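Local coordinates for protein probable sensor histidine kinase pdtas (Mycobacterium tuberculosis, PDB 2YKF) that is a cytosolic sensor histidine kinase that probably autophosphorylates on binding c-di-GMP, to signal nutrient deprivation through the PdtaR/PdtaS two-component system, at residues A[43-48]-A[83-88]. Residues are numbered along the deposited sequence; the frame is centred on the assembly and turned at random.
Sequences LMWVRR and PLVAAT
Val85 reaches across from helix 83-90 to the root of the Trp45 side chain, its CG1 methyl lying 4.1 Å from Trp45 CB. Both residues aim their CB atoms at the opposite segment, yet the indole does not stack on the helix: with its CG anti to the carbonyl carbon (chi1 -63°) it swings aside, and the valine methyl meets it obliquely. Tryptophan suits this buried place because the large side chain also packs on Cys55 and Met82, while NE1, its one polar atom, hydrogen-bonds Thr129 on the adjoining strand 123-131. Val85, apolar and branched, fits the same buried surroundings and also touches Leu53 and Thr129. In this GAF domain, part of the sensor region, strand 41-47 is the middle strand of an antiparallel five-stranded sheet; Trp45 faces the short helix, and Met44 packs on helix 18-38. Long and charged, Arg47 suits the exposed end of the contact: its chain runs out extended as far as CD and then bends at chi3 (78°), bringing NH1 toward the helix. A gap of 4.3 Å still separates Arg47 NH1 from Ala86 O. One water bridges it, accepting from Arg47 NH1 in the guanidinium plane and donating to Ala86 O, each bond 2.8 Å long.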
ATOM      1  N   LEU A  43       3.504  -9.051 -15.807  1.00 28.11           N
ATOM      2  CA  LEU A  43       2.406  -9.637 -16.506  1.00 28.81           C
ATOM      3  C   LEU A  43       2.549 -11.136 -16.344  1.00 29.06           C
ATOM      4  O   LEU A  43       3.639 -11.595 -16.321  1.00 29.33           O
ATOM      5  CB  LEU A  43       2.481  -9.269 -17.975  1.00 29.44           C
ATOM      6  CG  LEU A  43       1.729  -8.041 -18.485  1.00 33.58           C
ATOM      7  CD1 LEU A  43       1.878  -6.820 -17.712  1.00 36.67           C
ATOM      8  CD2 LEU A  43       2.132  -7.787 -19.952  1.00 31.58           C
ATOM      9  N   MET A  44       1.449 -11.871 -16.275  1.00 26.34           N
ATOM     10  CA  MET A  44       1.503 -13.318 -16.191  1.00 29.44           C
ATOM     11  C   MET A  44       1.007 -13.919 -17.509  1.00 30.32           C
ATOM     12  O   MET A  44      -0.074 -13.620 -17.951  1.00 32.04           O
ATOM     13  CB  MET A  44       0.607 -13.831 -15.081  1.00 27.38           C
ATOM     14  CG  MET A  44       0.650 -15.365 -14.970  1.00 31.54           C
ATOM     15  SD  MET A  44      -0.485 -15.985 -13.674  1.00 32.15           S
ATOM     16  CE  MET A  44       0.659 -15.791 -12.339  1.00 32.05           C
ATOM     17  N   TRP A  45       1.809 -14.803 -18.090  1.00 31.64           N
ATOM     18  CA  TRP A  45       1.483 -15.417 -19.410  1.00 32.33           C
ATOM     19  C   TRP A  45       1.314 -16.903 -19.254  1.00 32.45           C
ATOM     20  O   TRP A  45       2.091 -17.532 -18.513  1.00 32.11           O
ATOM     21  CB  TRP A  45       2.639 -15.192 -20.373  1.00 31.64           C
ATOM     22  CG  TRP A  45       2.874 -13.751 -20.643  1.00 32.21           C
ATOM     23  CD1 TRP A  45       3.734 -12.927 -20.032  1.00 31.30           C
ATOM     24  CD2 TRP A  45       2.219 -13.000 -21.630  1.00 31.47           C
ATOM     25  NE1 TRP A  45       3.651 -11.651 -20.559  1.00 32.36           N
ATOM     26  CE2 TRP A  45       2.729 -11.683 -21.569  1.00 36.97           C
ATOM     27  CE3 TRP A  45       1.285 -13.322 -22.610  1.00 33.17           C
ATOM     28  CZ2 TRP A  45       2.307 -10.666 -22.456  1.00 35.33           C
ATOM     29  CZ3 TRP A  45       0.844 -12.301 -23.477  1.00 34.22           C
ATOM     30  CH2 TRP A  45       1.342 -11.001 -23.376  1.00 33.56           C
ATOM     31  N   VAL A  46       0.266 -17.453 -19.881  1.00 31.27           N
ATOM     32  CA  VAL A  46       0.089 -18.912 -19.995  1.00 32.75           C
ATOM     33  C   VAL A  46       0.153 -19.322 -21.501  1.00 36.51           C
ATOM     34  O   VAL A  46       0.104 -18.434 -22.381  1.00 35.10           O
ATOM     35  CB  VAL A  46      -1.189 -19.465 -19.308  1.00 31.81           C
ATOM     36  CG1 VAL A  46      -1.134 -19.222 -17.720  1.00 28.42           C
ATOM     37  CG2 VAL A  46      -2.520 -18.884 -19.921  1.00 32.00           C
ATOM     38  N   ARG A  47       0.301 -20.634 -21.751  1.00 37.65           N
ATOM     39  CA  ARG A  47       0.525 -21.183 -23.114  1.00 41.77           C
ATOM     40  C   ARG A  47      -0.543 -22.204 -23.330  1.00 42.75           C
ATOM     41  O   ARG A  47      -0.693 -23.150 -22.556  1.00 41.92           O
ATOM     42  CB  ARG A  47       1.897 -21.855 -23.194  1.00 42.56           C
ATOM     43  CG  ARG A  47       2.202 -22.492 -24.551  1.00 48.36           C
ATOM     44  CD  ARG A  47       3.610 -23.043 -24.600  1.00 55.39           C
ATOM     45  NE  ARG A  47       3.724 -24.329 -23.894  1.00 59.86           N
ATOM     46  CZ  ARG A  47       4.837 -25.089 -23.889  1.00 62.81           C
ATOM     47  NH1 ARG A  47       5.926 -24.688 -24.546  1.00 60.62           N
ATOM     48  NH2 ARG A  47       4.864 -26.254 -23.233  1.00 59.94           N
ATOM     49  N   ARG A  48      -1.360 -21.999 -24.351  1.00 44.86           N
ATOM     50  CA  ARG A  48      -2.440 -22.946 -24.580  1.00 46.64           C
ATOM     51  C   ARG A  48      -1.879 -24.183 -25.281  1.00 48.39           C
ATOM     52  O   ARG A  48      -0.694 -24.217 -25.615  1.00 46.45           O
ATOM     53  CB  ARG A  48      -3.494 -22.342 -25.495  1.00 47.79           C
ATOM     54  CG  ARG A  48      -3.587 -20.860 -25.530  1.00 49.82           C
ATOM     55  CD  ARG A  48      -4.125 -20.455 -26.917  1.00 56.83           C
ATOM     56  NE  ARG A  48      -5.484 -19.967 -26.823  1.00 60.80           N
ATOM     57  CZ  ARG A  48      -6.278 -19.707 -27.855  1.00 60.31           C
ATOM     58  NH1 ARG A  48      -5.878 -19.933 -29.100  1.00 58.79           N
ATOM     59  NH2 ARG A  48      -7.497 -19.233 -27.622  1.00 61.22           N
ATOM     60  N   PRO A  83       9.335 -14.616 -28.548  1.00 50.68           N
ATOM     61  CA  PRO A  83      10.284 -15.743 -28.533  1.00 51.34           C
ATOM     62  C   PRO A  83      10.776 -16.207 -27.147  1.00 49.74           C
ATOM     63  O   PRO A  83      10.728 -17.390 -26.865  1.00 49.62           O
ATOM     64  CB  PRO A  83      11.479 -15.200 -29.337  1.00 51.10           C
ATOM     65  CG  PRO A  83      10.877 -14.273 -30.301  1.00 52.14           C
ATOM     66  CD  PRO A  83       9.689 -13.619 -29.575  1.00 50.80           C
ATOM     67  N   LEU A  84      11.256 -15.290 -26.309  1.00 49.99           N
ATOM     68  CA  LEU A  84      11.794 -15.677 -24.979  1.00 49.62           C
ATOM     69  C   LEU A  84      10.727 -16.336 -24.045  1.00 48.52           C
ATOM     70  O   LEU A  84      10.879 -17.495 -23.572  1.00 48.34           O
ATOM     71  CB  LEU A  84      12.481 -14.476 -24.295  1.00 49.56           C
ATOM     72  CG  LEU A  84      13.272 -14.796 -23.027  1.00 49.92           C
ATOM     73  CD1 LEU A  84      13.920 -16.208 -23.074  1.00 52.10           C
ATOM     74  CD2 LEU A  84      14.278 -13.716 -22.766  1.00 51.22           C
ATOM     75  N   VAL A  85       9.645 -15.610 -23.808  1.00 46.56           N
ATOM     76  CA  VAL A  85       8.517 -16.164 -23.076  1.00 45.14           C
ATOM     77  C   VAL A  85       8.196 -17.564 -23.576  1.00 44.20           C
ATOM     78  O   VAL A  85       8.125 -18.526 -22.797  1.00 42.85           O
ATOM     79  CB  VAL A  85       7.276 -15.268 -23.240  1.00 45.23           C
ATOM     80  CG1 VAL A  85       6.039 -15.934 -22.581  1.00 43.11           C
ATOM     81  CG2 VAL A  85       7.578 -13.839 -22.701  1.00 42.75           C
ATOM     82  N   ALA A  86       8.011 -17.691 -24.894  1.00 44.55           N
ATOM     83  CA  ALA A  86       7.738 -19.017 -25.516  1.00 44.94           C
ATOM     84  C   ALA A  86       8.817 -20.052 -25.135  1.00 45.18           C
ATOM     85  O   ALA A  86       8.490 -21.202 -24.752  1.00 47.10           O
ATOM     86  CB  ALA A  86       7.611 -18.872 -27.084  1.00 44.76           C
ATOM     87  N   ALA A  87      10.082 -19.649 -25.216  1.00 45.19           N
ATOM     88  CA  ALA A  87      11.218 -20.531 -24.884  1.00 45.50           C
ATOM     89  C   ALA A  87      11.266 -20.883 -23.388  1.00 46.01           C
ATOM     90  O   ALA A  87      11.698 -21.976 -23.019  1.00 44.79           O
ATOM     91  CB  ALA A  87      12.524 -19.867 -25.271  1.00 45.20           C
ATOM     92  N   THR A  88      10.860 -19.941 -22.523  1.00 45.82           N
ATOM     93  CA  THR A  88      10.841 -20.220 -21.073  1.00 45.03           C
ATOM     94  C   THR A  88       9.838 -21.298 -20.732  1.00 45.78           C
ATOM     95  O   THR A  88      10.040 -22.043 -19.778  1.00 47.40           O
ATOM     96  CB  THR A  88      10.584 -18.956 -20.235  1.00 44.63           C
ATOM     97  OG1 THR A  88      11.453 -17.911 -20.670  1.00 41.24           O
ATOM     98  CG2 THR A  88      10.896 -19.217 -18.728  1.00 45.49           C
TER
HETATM   99  O   HOH W   1       6.316 -22.341 -26.088  1.00 56.97           O